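Local coordinates for Thiol:disulfide interchange protein DsbA (Pseudomonas aeruginosa, PDB 4ZL8) that probably introduces disulfide bonds into other periplasmic proteins by handing over its own redox-active disulfide, using a thioredoxin fold, at residues N159-F164 against E184-A189; I27-L32 against A56-V61; V61-L66 against E139-L144; Y41-T46 against E173-L178. The protein carries 1 engineered substitution. One frame throughout, in Å; residues are numbered along the deposited sequence. Where two conformers were deposited one is given.

Contact 1 (N159-F164 against E184-A189); sequences NGKYRF and EKERAA
Glu186 offers a clear case of a carboxylate buried where a helix meets a strand and the loop before it, and paid for by several donors, here Asn159, Lys161 and Tyr162. Two of them share OE2. The amide ND2 of Asn159 reaches OE2 of Glu186 at 2.8 Å in a nearly straight bond (169° at the hydrogen), on the anti lone pair, while NZ of Lys161 completes a salt bridge of 2.7 Å to the same oxygen on its syn side. OE1 of Glu186 accepts from the hydroxyl OH of Tyr162 at 2.7 Å, met from above the carboxylate plane. The bend at chi2 of Glu186 (-59°) turns the carboxylate toward these donors, and three bonds should fix its rotation and favour the charged form. Lys161 also lays CB over a face of the Tyr162 ring. Against this tight centre stands the solvent side, where the exposed Lys185, modelled in two conformers, passes across the phenol end of Tyr162 in one of them. Lys161 and Tyr162 form a classic beta bulge opposite Val158 in the neighbouring strand 155-158. Farther in, Asn159 OD1 accepts from Glu28 N of strand 27-33, and Tyr162 packs on Leu182, one turn earlier in helix 172-188.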
loop_
_atom_site.group_PDB
_atom_site.type_symbol
_atom_site.label_atom_id
_atom_site.label_comp_id
_atom_site.label_asym_id
_atom_site.label_seq_id
_atom_site.Cartn_x
_atom_site.Cartn_y
_atom_site.Cartn_z
ATOM N N ASN A 159 12.698 2.048 -0.745
ATOM C CA ASN A 159 13.724 1.671 0.225
ATOM C C ASN A 159 13.806 2.563 1.458
ATOM O O ASN A 159 14.868 2.769 2.035
ATOM C CB ASN A 159 15.102 1.533 -0.432
ATOM C CG ASN A 159 15.816 0.290 0.008
ATOM O OD1 ASN A 159 15.190 -0.674 0.450
ATOM N ND2 ASN A 159 17.142 0.310 -0.090
ATOM N N GLY A 160 12.649 3.053 1.884
ATOM C CA GLY A 160 12.564 3.883 3.076
ATOM C C GLY A 160 13.214 5.248 2.911
ATOM O O GLY A 160 13.416 5.962 3.881
ATOM N N LYS A 161 13.538 5.600 1.666
ATOM C CA LYS A 161 14.438 6.717 1.388
ATOM C C LYS A 161 13.885 7.754 0.413
ATOM O O LYS A 161 14.287 8.913 0.494
ATOM C CB LYS A 161 15.767 6.182 0.800
ATOM C CG LYS A 161 16.682 5.530 1.811
ATOM C CD LYS A 161 17.926 4.968 1.128
ATOM C CE LYS A 161 18.621 3.952 2.014
ATOM N NZ LYS A 161 19.688 3.190 1.314
ATOM N N TYR A 162 13.085 7.339 -0.566
ATOM C CA TYR A 162 12.699 8.234 -1.659
ATOM C C TYR A 162 11.187 8.272 -1.758
ATOM O O TYR A 162 10.546 7.221 -1.880
ATOM C CB TYR A 162 13.269 7.755 -3.001
ATOM C CG TYR A 162 14.729 7.423 -2.972
ATOM C CD1 TYR A 162 15.689 8.414 -2.891
ATOM C CD2 TYR A 162 15.146 6.102 -3.020
ATOM C CE1 TYR A 162 17.045 8.095 -2.868
ATOM C CE2 TYR A 162 16.475 5.778 -2.988
ATOM C CZ TYR A 162 17.412 6.779 -2.913
ATOM O OH TYR A 162 18.743 6.481 -2.896
ATOM N N ARG A 163 10.611 9.476 -1.729
ATOM C CA ARG A 163 9.152 9.625 -1.787
ATOM C C ARG A 163 8.758 10.333 -3.063
ATOM O O ARG A 163 9.387 11.316 -3.448
ATOM C CB ARG A 163 8.647 10.395 -0.567
ATOM C CG ARG A 163 7.139 10.427 -0.426
ATOM C CD ARG A 163 6.680 11.355 0.698
ATOM N NE ARG A 163 6.989 12.740 0.415
ATOM C CZ ARG A 163 7.496 13.607 1.283
ATOM N NH1 ARG A 163 7.713 14.842 0.897
ATOM N NH2 ARG A 163 7.811 13.250 2.532
ATOM N N PHE A 164 7.707 9.841 -3.707
ATOM C CA PHE A 164 7.235 10.437 -4.959
ATOM C C PHE A 164 5.788 10.050 -5.197
ATOM O O PHE A 164 5.286 9.118 -4.583
ATOM C CB PHE A 164 8.127 10.054 -6.150
ATOM C CG PHE A 164 8.362 8.577 -6.321
ATOM C CD1 PHE A 164 9.293 7.920 -5.528
ATOM C CD2 PHE A 164 7.688 7.841 -7.312
ATOM C CE1 PHE A 164 9.542 6.568 -5.691
ATOM C CE2 PHE A 164 7.956 6.485 -7.485
ATOM C CZ PHE A 164 8.873 5.854 -6.664
ATOM N N GLU A 184 17.244 0.590 -9.096
ATOM C CA GLU A 184 18.606 0.405 -9.586
ATOM C C GLU A 184 19.628 1.186 -8.755
ATOM O O GLU A 184 20.722 0.706 -8.500
ATOM C CB GLU A 184 18.719 0.799 -11.062
ATOM C CG GLU A 184 17.927 -0.098 -12.022
ATOM C CD GLU A 184 18.457 -1.497 -12.176
ATOM O OE1 GLU A 184 19.562 -1.834 -11.691
ATOM O OE2 GLU A 184 17.735 -2.299 -12.800
ATOM N N LYS A 185 19.263 2.379 -8.329
ATOM C CA LYS A 185 20.141 3.204 -7.505
ATOM C C LYS A 185 20.495 2.435 -6.227
ATOM O O LYS A 185 21.667 2.370 -5.819
ATOM C CB LYS A 185 19.441 4.528 -7.190
ATOM C CG LYS A 185 20.265 5.485 -6.349
ATOM C CD LYS A 185 19.540 6.816 -6.180
ATOM C CE LYS A 185 20.288 7.815 -5.294
ATOM N NZ LYS A 185 21.493 8.394 -5.944
ATOM N N GLU A 186 19.476 1.850 -5.611
ATOM C CA GLU A 186 19.683 1.154 -4.363
ATOM C C GLU A 186 20.423 -0.171 -4.587
ATOM O O GLU A 186 21.223 -0.578 -3.744
ATOM C CB GLU A 186 18.347 0.936 -3.665
ATOM C CG GLU A 186 17.712 2.206 -3.144
ATOM C CD GLU A 186 18.607 2.891 -2.165
ATOM O OE1 GLU A 186 19.254 3.884 -2.526
ATOM O OE2 GLU A 186 18.713 2.384 -1.036
ATOM N N ARG A 187 20.179 -0.842 -5.712
ATOM C CA ARG A 187 20.900 -2.077 -6.016
ATOM C C ARG A 187 22.391 -1.821 -6.198
ATOM O O ARG A 187 23.222 -2.657 -5.839
ATOM C CB ARG A 187 20.312 -2.764 -7.257
ATOM C CG ARG A 187 20.878 -4.141 -7.514
ATOM C CD ARG A 187 20.196 -4.847 -8.672
ATOM N NE ARG A 187 18.806 -5.196 -8.365
ATOM C CZ ARG A 187 17.723 -4.690 -8.952
ATOM N NH1 ARG A 187 17.806 -3.775 -9.925
ATOM N NH2 ARG A 187 16.534 -5.110 -8.576
ATOM N N ALA A 188 22.739 -0.680 -6.774
ATOM C CA ALA A 188 24.126 -0.324 -7.010
ATOM C C ALA A 188 24.854 0.123 -5.740
ATOM O O ALA A 188 26.084 0.173 -5.722
ATOM C CB ALA A 188 24.192 0.771 -8.058
ATOM N N ALA A 189 24.105 0.451 -4.692
ATOM C CA ALA A 189 24.705 1.033 -3.493
ATOM C C ALA A 189 25.488 0.030 -2.656
ATOM O O ALA A 189 25.138 -1.155 -2.557
ATOM C CB ALA A 189 23.628 1.677 -2.640
#

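Contact 2 (I27-L32 against A56-V61); sequences IEVVEL and ADVHFV
Val29 stands with CG1 opposite its backbone N (chi1 179°), which sends one methyl to each of two neighbours: CG1 meets the edge of the Phe60 ring, 3.8 Å from CD1, and CG2 lies 3.8 Å from CG1 of Val58. On the other face of the sheet, Val61 places CG1 between its own N and carbonyl carbon (chi1 63°), alongside CG2 of Val30. Beneath these side chains runs regular parallel pairing, a textbook example of how alternate residues of one strand serve a neighbour. Ile27 N donates to Asp57 O and Ile27 O receives His59 N; Val29 N donates to His59 O, and Val29 O accepts Val61 N at 2.8 Å; Glu31 N closes the series on Val61 O at 3.0 Å. The CA atoms of Glu28 and Val30 add CH...O contacts. The strand axes diverge by only 18°. Polar ends are served from outside: Glu28 by Ser22, Asp57 by Arg187, Glu31 by Arg62. Both strands belong to the beta-alpha-beta unit of the thioredoxin fold, with helix 38-52 as the connection. That helix and helix 172-188 cover the face of Val29, Val58 and Phe60, whereas Tyr148 of helix 132-148 packs on Glu28 and Val30 from the opposite face.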
loop_
_atom_site.group_PDB
_atom_site.type_symbol
_atom_site.label_atom_id
_atom_site.label_comp_id
_atom_site.label_asym_id
_atom_site.label_seq_id
_atom_site.Cartn_x
_atom_site.Cartn_y
_atom_site.Cartn_z
ATOM N N ILE A 27 15.157 -4.558 -1.482
ATOM C CA ILE A 27 14.854 -3.188 -1.814
ATOM C C ILE A 27 13.349 -3.009 -1.734
ATOM O O ILE A 27 12.599 -3.632 -2.486
ATOM C CB ILE A 27 15.365 -2.825 -3.206
ATOM C CG1 ILE A 27 16.878 -3.051 -3.287
ATOM C CG2 ILE A 27 14.979 -1.395 -3.551
ATOM C CD1 ILE A 27 17.407 -3.091 -4.701
ATOM N N GLU A 28 12.908 -2.207 -0.778
ATOM C CA GLU A 28 11.478 -2.047 -0.554
ATOM C C GLU A 28 10.823 -1.085 -1.552
ATOM O O GLU A 28 11.397 -0.066 -1.908
ATOM C CB GLU A 28 11.255 -1.529 0.866
ATOM C CG GLU A 28 9.846 -1.787 1.386
ATOM C CD GLU A 28 9.579 -1.131 2.733
ATOM O OE1 GLU A 28 10.001 0.028 2.922
ATOM O OE2 GLU A 28 8.978 -1.805 3.595
ATOM N N VAL A 29 9.604 -1.430 -1.960
ATOM C CA VAL A 29 8.755 -0.493 -2.689
ATOM C C VAL A 29 7.408 -0.472 -1.995
ATOM O O VAL A 29 6.738 -1.501 -1.931
ATOM C CB VAL A 29 8.550 -0.911 -4.145
ATOM C CG1 VAL A 29 7.637 0.080 -4.853
ATOM C CG2 VAL A 29 9.895 -1.025 -4.870
ATOM N N VAL A 30 7.037 0.674 -1.436
ATOM C CA VAL A 30 5.757 0.833 -0.748
ATOM C C VAL A 30 4.823 1.716 -1.559
ATOM O O VAL A 30 5.217 2.798 -1.989
ATOM C CB VAL A 30 5.977 1.510 0.616
ATOM C CG1 VAL A 30 4.632 1.750 1.308
ATOM C CG2 VAL A 30 6.883 0.680 1.509
ATOM N N GLU A 31 3.607 1.222 -1.790
ATOM C CA GLU A 31 2.533 2.089 -2.264
ATOM C C GLU A 31 1.625 2.375 -1.081
ATOM O O GLU A 31 0.977 1.462 -0.562
ATOM C CB GLU A 31 1.715 1.449 -3.390
ATOM C CG GLU A 31 0.677 2.430 -3.922
ATOM C CD GLU A 31 -0.508 1.822 -4.628
ATOM O OE1 GLU A 31 -0.736 0.609 -4.601
ATOM O OE2 GLU A 31 -1.295 2.631 -5.193
ATOM N N LEU A 32 1.603 3.624 -0.627
ATOM C CA LEU A 32 0.600 4.040 0.365
ATOM C C LEU A 32 -0.698 4.327 -0.376
ATOM O O LEU A 32 -0.690 5.012 -1.413
ATOM C CB LEU A 32 1.060 5.253 1.170
ATOM C CG LEU A 32 2.248 4.974 2.117
ATOM C CD1 LEU A 32 3.508 5.425 1.452
ATOM C CD2 LEU A 32 2.074 5.679 3.462
ATOM N N ALA A 56 13.854 -10.641 -7.702
ATOM C CA ALA A 56 13.854 -11.383 -6.447
ATOM C C ALA A 56 14.394 -10.571 -5.281
ATOM O O ALA A 56 14.145 -10.936 -4.133
ATOM C CB ALA A 56 14.628 -12.660 -6.584
ATOM N N ASP A 57 15.105 -9.473 -5.537
ATOM C CA ASP A 57 15.647 -8.663 -4.454
ATOM C C ASP A 57 14.796 -7.450 -4.139
ATOM O O ASP A 57 15.226 -6.590 -3.384
ATOM C CB ASP A 57 17.095 -8.226 -4.740
ATOM C CG ASP A 57 17.234 -7.357 -5.992
ATOM O OD1 ASP A 57 16.323 -7.365 -6.837
ATOM O OD2 ASP A 57 18.298 -6.708 -6.143
ATOM N N VAL A 58 13.587 -7.383 -4.702
ATOM C CA VAL A 58 12.677 -6.279 -4.432
ATOM C C VAL A 58 11.479 -6.823 -3.650
ATOM O O VAL A 58 10.975 -7.894 -3.938
ATOM C CB VAL A 58 12.214 -5.645 -5.744
ATOM C CG1 VAL A 58 11.158 -4.585 -5.492
ATOM C CG2 VAL A 58 13.409 -5.060 -6.486
ATOM N N HIS A 59 11.037 -6.059 -2.657
ATOM C CA HIS A 59 9.842 -6.396 -1.878
ATOM C C HIS A 59 8.807 -5.284 -2.011
ATOM O O HIS A 59 8.978 -4.194 -1.467
ATOM C CB HIS A 59 10.242 -6.572 -0.415
ATOM C CG HIS A 59 9.104 -6.766 0.530
ATOM N ND1 HIS A 59 8.133 -7.729 0.357
ATOM C CD2 HIS A 59 8.823 -6.151 1.698
ATOM C CE1 HIS A 59 7.275 -7.668 1.362
ATOM N NE2 HIS A 59 7.682 -6.728 2.196
ATOM N N PHE A 60 7.758 -5.565 -2.772
ATOM C CA PHE A 60 6.667 -4.630 -2.972
ATOM C C PHE A 60 5.612 -4.863 -1.910
ATOM O O PHE A 60 5.190 -5.996 -1.667
ATOM C CB PHE A 60 6.040 -4.820 -4.351
ATOM C CG PHE A 60 4.821 -3.977 -4.567
ATOM C CD1 PHE A 60 4.934 -2.643 -4.864
ATOM C CD2 PHE A 60 3.568 -4.532 -4.439
ATOM C CE1 PHE A 60 3.795 -1.866 -5.037
ATOM C CE2 PHE A 60 2.439 -3.768 -4.604
ATOM C CZ PHE A 60 2.554 -2.451 -4.892
ATOM N N VAL A 61 5.154 -3.774 -1.308
ATOM C CA VAL A 61 4.063 -3.873 -0.364
ATOM C C VAL A 61 3.173 -2.661 -0.453
ATOM O O VAL A 61 3.596 -1.567 -0.786
ATOM C CB VAL A 61 4.557 -4.038 1.049
ATOM C CG1 VAL A 61 5.335 -2.827 1.458
ATOM C CG2 VAL A 61 3.401 -4.322 2.005
#

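Contact 3 (V61-L66 against E139-L144); sequences VRLPAL and EKAKKL
Leu63 and Leu66 approach the same methyl, CB of Ala141, from two points along the chain, and its small size is consistent with helix 139-144 lying close to strand 61-64. The elements run almost perpendicular, at 93°, with their axes 8.7 Å apart at closest approach. Leu63 holds CG opposite its backbone N (chi1 -170°), extending the forked end toward the helix. Its two branches divide the work: CD1 stands 3.9 Å from CB of Ala141, while CD2 lies 3.9 Å from CB of Leu144, one turn further on, so that the fork reaches two successive turns. The side chains of Leu63 and Leu144 meet at about a right angle, branch against stem. Leu66, beyond the end of the strand, comes in with a single methyl; its CD1 is 3.7 Å from Ala141 CB and 3.9 Å from the backbone N of Lys142, resting on the helix backbone beside the alanine. On the strand side Leu63 also packs against Val30 and Leu32 of strand 27-33, and Leu66 touches Asn72 of helix 70-84. Strand 58-64 is the sheet's edge strand in this chain, and helix 132-148 closes the helical insertion that sets DsbA proteins apart from plain thioredoxins. Lys142 stays exposed, its CB merely brushing Leu66. The side chains meet almost wholly through carbon, so cohesion rests on dispersion and burial, which fix shape and spacing but impose little of the directional demand a polar bond would make.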
loop_
_atom_site.group_PDB
_atom_site.type_symbol
_atom_site.label_atom_id
_atom_site.label_comp_id
_atom_site.label_asym_id
_atom_site.label_seq_id
_atom_site.Cartn_x
_atom_site.Cartn_y
_atom_site.Cartn_z
ATOM N N VAL A 61 5.154 -3.774 -1.308
ATOM C CA VAL A 61 4.063 -3.873 -0.364
ATOM C C VAL A 61 3.173 -2.661 -0.453
ATOM O O VAL A 61 3.596 -1.567 -0.786
ATOM C CB VAL A 61 4.557 -4.038 1.049
ATOM C CG1 VAL A 61 5.335 -2.827 1.458
ATOM C CG2 VAL A 61 3.401 -4.322 2.005
ATOM N N ARG A 62 1.904 -2.906 -0.174
ATOM C CA ARG A 62 0.979 -1.832 0.004
ATOM C C ARG A 62 0.866 -1.538 1.475
ATOM O O ARG A 62 0.916 -2.435 2.311
ATOM C CB ARG A 62 -0.400 -2.164 -0.539
ATOM C CG ARG A 62 -0.490 -2.035 -2.042
ATOM C CD ARG A 62 -1.931 -2.071 -2.508
ATOM N NE ARG A 62 -1.963 -2.023 -3.961
ATOM C CZ ARG A 62 -1.710 -3.059 -4.742
ATOM N NH1 ARG A 62 -1.451 -4.247 -4.221
ATOM N NH2 ARG A 62 -1.746 -2.895 -6.058
ATOM N N LEU A 63 0.709 -0.263 1.782
ATOM C CA LEU A 63 0.530 0.181 3.153
ATOM C C LEU A 63 -0.684 1.105 3.184
ATOM O O LEU A 63 -0.715 2.096 2.461
ATOM C CB LEU A 63 1.752 0.969 3.610
ATOM C CG LEU A 63 1.802 1.290 5.106
ATOM C CD1 LEU A 63 2.006 0.038 5.954
ATOM C CD2 LEU A 63 2.923 2.309 5.317
ATOM N N PRO A 64 -1.681 0.770 4.010
ATOM C CA PRO A 64 -2.856 1.637 4.045
ATOM C C PRO A 64 -2.550 2.917 4.780
ATOM O O PRO A 64 -1.912 2.880 5.826
ATOM C CB PRO A 64 -3.864 0.807 4.826
ATOM C CG PRO A 64 -3.028 0.039 5.781
ATOM C CD PRO A 64 -1.759 -0.291 5.018
ATOM N N ALA A 65 -3.011 4.044 4.247
ATOM C CA ALA A 65 -2.879 5.344 4.888
ATOM C C ALA A 65 -4.017 5.458 5.890
ATOM O O ALA A 65 -5.199 5.408 5.530
ATOM C CB ALA A 65 -2.937 6.454 3.860
ATOM N N LEU A 66 -3.651 5.544 7.164
ATOM C CA LEU A 66 -4.616 5.558 8.255
ATOM C C LEU A 66 -4.821 7.000 8.699
ATOM O O LEU A 66 -4.366 7.412 9.780
ATOM C CB LEU A 66 -4.132 4.673 9.407
ATOM C CG LEU A 66 -3.811 3.242 8.988
ATOM C CD1 LEU A 66 -3.210 2.489 10.166
ATOM C CD2 LEU A 66 -5.032 2.516 8.453
ATOM N N GLU A 139 -1.032 0.450 14.441
ATOM C CA GLU A 139 -0.135 1.455 14.998
ATOM C C GLU A 139 1.146 1.563 14.169
ATOM O O GLU A 139 1.675 2.650 13.919
ATOM C CB GLU A 139 0.184 1.155 16.474
ATOM C CG GLU A 139 1.142 2.147 17.129
ATOM C CD GLU A 139 0.530 3.497 17.412
ATOM O OE1 GLU A 139 -0.662 3.695 17.099
ATOM O OE2 GLU A 139 1.243 4.350 17.971
ATOM N N LYS A 140 1.682 0.412 13.773
ATOM C CA LYS A 140 2.895 0.425 12.964
ATOM C C LYS A 140 2.677 1.118 11.637
ATOM O O LYS A 140 3.532 1.887 11.197
ATOM C CB LYS A 140 3.388 -0.999 12.758
ATOM C CG LYS A 140 4.023 -1.542 14.021
ATOM C CD LYS A 140 4.512 -2.983 13.892
ATOM C CE LYS A 140 5.175 -3.478 15.178
ATOM N NZ LYS A 140 5.480 -4.946 15.108
ATOM N N ALA A 141 1.533 0.888 11.015
ATOM C CA ALA A 141 1.240 1.542 9.743
ATOM C C ALA A 141 1.112 3.041 9.913
ATOM O O ALA A 141 1.564 3.814 9.062
ATOM C CB ALA A 141 0.001 0.948 9.117
ATOM N N LYS A 142 0.472 3.466 10.992
ATOM C CA LYS A 142 0.332 4.882 11.274
ATOM C C LYS A 142 1.694 5.537 11.426
ATOM O O LYS A 142 1.970 6.587 10.845
ATOM C CB LYS A 142 -0.481 5.077 12.554
ATOM C CG LYS A 142 -0.682 6.517 12.940
ATOM C CD LYS A 142 -1.459 6.612 14.259
ATOM C CE LYS A 142 -1.530 8.034 14.799
ATOM N NZ LYS A 142 -2.464 8.896 14.017
ATOM N N LYS A 143 2.553 4.899 12.212
ATOM C CA LYS A 143 3.872 5.447 12.482
ATOM C C LYS A 143 4.725 5.492 11.209
ATOM O O LYS A 143 5.494 6.421 11.020
ATOM C CB LYS A 143 4.579 4.642 13.572
ATOM C CG LYS A 143 4.012 4.854 14.964
ATOM C CD LYS A 143 4.920 4.248 16.025
ATOM C CE LYS A 143 4.385 4.485 17.431
ATOM N NZ LYS A 143 5.385 4.114 18.468
ATOM N N LEU A 144 4.588 4.495 10.336
ATOM C CA LEU A 144 5.331 4.531 9.065
ATOM C C LEU A 144 4.923 5.702 8.191
ATOM O O LEU A 144 5.771 6.422 7.671
ATOM C CB LEU A 144 5.191 3.212 8.300
ATOM C CG LEU A 144 5.991 2.060 8.874
ATOM C CD1 LEU A 144 5.549 0.742 8.224
ATOM C CD2 LEU A 144 7.507 2.260 8.692
#

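Contact 4 (Y41-T46 against E173-L178); sequences YAFEPT and EETLKL
Thr46 N gives its hydrogen to Phe43 O at 2.9 Å, an i to i+3 bond, as in a 3-10 turn, that ties together the two residues of helix 41-46 reaching across to Thr175 and Leu176. From this one turn they travel by different routes. Phe43 carries CG opposite its backbone N (chi1 -169°), a torsion that takes the ring toward helix 173-178, where CZ arrives first: 3.9 Å from CG2 of Thr175 and 4.2 Å from CD2 of Leu176. The ring of Phe43 and the side chain of Leu176 run antiparallel, side by side. Thr46 comes in with its methyl rather than its hydroxyl, and CG2 sits 3.4 Å from CD1 of Leu176, tighter than ordinary carbon contact, with the carbonyl O of Thr46 at 3.6 Å from that same CD1. Leu176 is thus held by both partners, one methyl for each. Helix 38-52 is the one that begins at the redox-active CxxC of the thioredoxin fold, and it kinks at Pro45, as the active-site helix of thioredoxin does at a proline; the ring nitrogen cannot donate, and Thr46 N turns to Phe43 O instead. The segments cross at 57° with axes 10.9 Å apart, a gap bridged mainly by side chains. Thr175 turns its hydroxyl back to the chain just before the helix, where OG1 bonds Gly171 O, and points CG2 at the phenyl ring. Ile166 of the short helix 166-169 touches both Phe43 and Thr175.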
loop_
_atom_site.group_PDB
_atom_site.type_symbol
_atom_site.label_atom_id
_atom_site.label_comp_id
_atom_site.label_asym_id
_atom_site.label_seq_id
_atom_site.Cartn_x
_atom_site.Cartn_y
_atom_site.Cartn_z
ATOM N N TYR A 41 -7.569 3.602 -7.209
ATOM C CA TYR A 41 -8.279 2.672 -8.082
ATOM C C TYR A 41 -7.800 2.811 -9.525
ATOM O O TYR A 41 -7.509 1.813 -10.189
ATOM C CB TYR A 41 -9.797 2.899 -7.967
ATOM C CG TYR A 41 -10.657 2.014 -8.842
ATOM C CD1 TYR A 41 -10.684 0.652 -8.676
ATOM C CD2 TYR A 41 -11.474 2.561 -9.806
ATOM C CE1 TYR A 41 -11.474 -0.153 -9.464
ATOM C CE2 TYR A 41 -12.269 1.770 -10.603
ATOM C CZ TYR A 41 -12.269 0.414 -10.417
ATOM O OH TYR A 41 -13.048 -0.397 -11.212
ATOM N N ALA A 42 -7.695 4.050 -9.998
ATOM C CA ALA A 42 -7.334 4.276 -11.389
ATOM C C ALA A 42 -5.887 3.877 -11.699
ATOM O O ALA A 42 -5.567 3.593 -12.851
ATOM C CB ALA A 42 -7.560 5.719 -11.748
ATOM N N PHE A 43 -5.024 3.883 -10.688
ATOM C CA PHE A 43 -3.619 3.487 -10.835
ATOM C C PHE A 43 -3.435 1.983 -10.864
ATOM O O PHE A 43 -2.419 1.492 -11.382
ATOM C CB PHE A 43 -2.837 4.090 -9.669
ATOM C CG PHE A 43 -1.323 4.027 -9.778
ATOM C CD1 PHE A 43 -0.658 4.223 -10.975
ATOM C CD2 PHE A 43 -0.584 3.873 -8.619
ATOM C CE1 PHE A 43 0.744 4.202 -11.019
ATOM C CE2 PHE A 43 0.804 3.861 -8.657
ATOM C CZ PHE A 43 1.466 4.037 -9.861
ATOM N N GLU A 44 -4.392 1.225 -10.334
ATOM C CA GLU A 44 -4.237 -0.228 -10.241
ATOM C C GLU A 44 -3.847 -0.925 -11.546
ATOM O O GLU A 44 -2.959 -1.784 -11.528
ATOM C CB GLU A 44 -5.491 -0.869 -9.644
ATOM C CG GLU A 44 -5.635 -0.588 -8.163
ATOM C CD GLU A 44 -4.674 -1.391 -7.321
ATOM O OE1 GLU A 44 -4.888 -2.607 -7.211
ATOM O OE2 GLU A 44 -3.693 -0.821 -6.803
ATOM N N PRO A 45 -4.491 -0.599 -12.669
ATOM C CA PRO A 45 -4.110 -1.320 -13.898
ATOM C C PRO A 45 -2.665 -1.062 -14.338
ATOM O O PRO A 45 -2.111 -1.823 -15.148
ATOM C CB PRO A 45 -5.101 -0.805 -14.949
ATOM C CG PRO A 45 -6.206 -0.183 -14.169
ATOM C CD PRO A 45 -5.663 0.270 -12.863
ATOM N N THR A 46 -2.049 -0.027 -13.789
ATOM C CA THR A 46 -0.649 0.278 -14.091
ATOM C C THR A 46 0.284 -0.409 -13.090
ATOM O O THR A 46 1.227 -1.107 -13.482
ATOM C CB THR A 46 -0.424 1.798 -14.092
ATOM O OG1 THR A 46 -1.239 2.393 -15.119
ATOM C CG2 THR A 46 1.029 2.139 -14.381
ATOM N N GLU A 173 2.794 5.959 -15.831
ATOM C CA GLU A 173 3.938 5.198 -16.345
ATOM C C GLU A 173 5.219 5.757 -15.785
ATOM O O GLU A 173 6.155 5.020 -15.450
ATOM C CB GLU A 173 4.078 5.335 -17.866
ATOM C CG GLU A 173 2.894 5.007 -18.733
ATOM C CD GLU A 173 3.080 5.555 -20.148
ATOM O OE1 GLU A 173 2.079 5.953 -20.763
ATOM O OE2 GLU A 173 4.233 5.593 -20.638
ATOM N N GLU A 174 5.289 7.080 -15.756
ATOM C CA GLU A 174 6.481 7.768 -15.288
ATOM C C GLU A 174 6.762 7.389 -13.836
ATOM O O GLU A 174 7.914 7.305 -13.425
ATOM C CB GLU A 174 6.301 9.288 -15.412
ATOM C CG GLU A 174 6.294 9.822 -16.837
ATOM C CD GLU A 174 4.978 9.626 -17.574
ATOM O OE1 GLU A 174 3.981 9.152 -16.982
ATOM O OE2 GLU A 174 4.924 9.978 -18.778
ATOM N N THR A 175 5.710 7.179 -13.040
ATOM C CA THR A 175 5.867 6.786 -11.642
ATOM C C THR A 175 6.610 5.451 -11.523
ATOM O O THR A 175 7.493 5.279 -10.654
ATOM C CB THR A 175 4.492 6.705 -10.945
ATOM O OG1 THR A 175 3.857 7.983 -11.019
ATOM C CG2 THR A 175 4.606 6.344 -9.483
ATOM N N LEU A 176 6.265 4.499 -12.382
ATOM C CA LEU A 176 6.922 3.192 -12.359
ATOM C C LEU A 176 8.331 3.270 -12.922
ATOM O O LEU A 176 9.232 2.581 -12.427
ATOM C CB LEU A 176 6.138 2.201 -13.208
ATOM C CG LEU A 176 4.650 1.978 -12.984
ATOM C CD1 LEU A 176 4.161 0.886 -13.947
ATOM C CD2 LEU A 176 4.381 1.616 -11.563
ATOM N N LYS A 177 8.554 4.076 -13.951
ATOM C CA LYS A 177 9.917 4.255 -14.450
ATOM C C LYS A 177 10.804 4.861 -13.386
ATOM O O LYS A 177 11.972 4.483 -13.247
ATOM C CB LYS A 177 9.937 5.145 -15.688
ATOM C CG LYS A 177 9.304 4.560 -16.897
ATOM C CD LYS A 177 9.426 5.524 -18.087
ATOM C CE LYS A 177 8.744 4.972 -19.309
ATOM N NZ LYS A 177 8.760 5.974 -20.401
ATOM N N LEU A 178 10.283 5.824 -12.639
ATOM C CA LEU A 178 11.042 6.437 -11.565
ATOM C C LEU A 178 11.313 5.417 -10.468
ATOM O O LEU A 178 12.443 5.324 -9.957
ATOM C CB LEU A 178 10.291 7.676 -11.067
ATOM C CG LEU A 178 10.869 8.341 -9.822
ATOM C CD1 LEU A 178 12.323 8.761 -9.978
ATOM C CD2 LEU A 178 10.014 9.550 -9.469
#

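Contacts 2 and 3 share Val61 and continue one another along strand 58-64, their centres 14 Å apart, with Leu63 N probably hydrogen-bonded to Glu31 O at 2.9 Å. Arg62 joins contacts 2, 3 and 4: its NE pairs with Glu31 OE1 at 3.0 Å and its NH2 with Glu44 OE2 at 2.9 Å, which should ease the proximity of the two carboxylates. Contact 1 meets contact 2 through Arg187 NE and Asp57 OD2, 2.7 Å apart; contacts 1 and 4 both use helix 172-188 and touch through Phe164, whose ring packs on Thr175 and Leu178. One side of contact 4 is the helix that starts at the Cys37-Cys40 disulfide; Phe43 and Glu31 come near those residues without touching them.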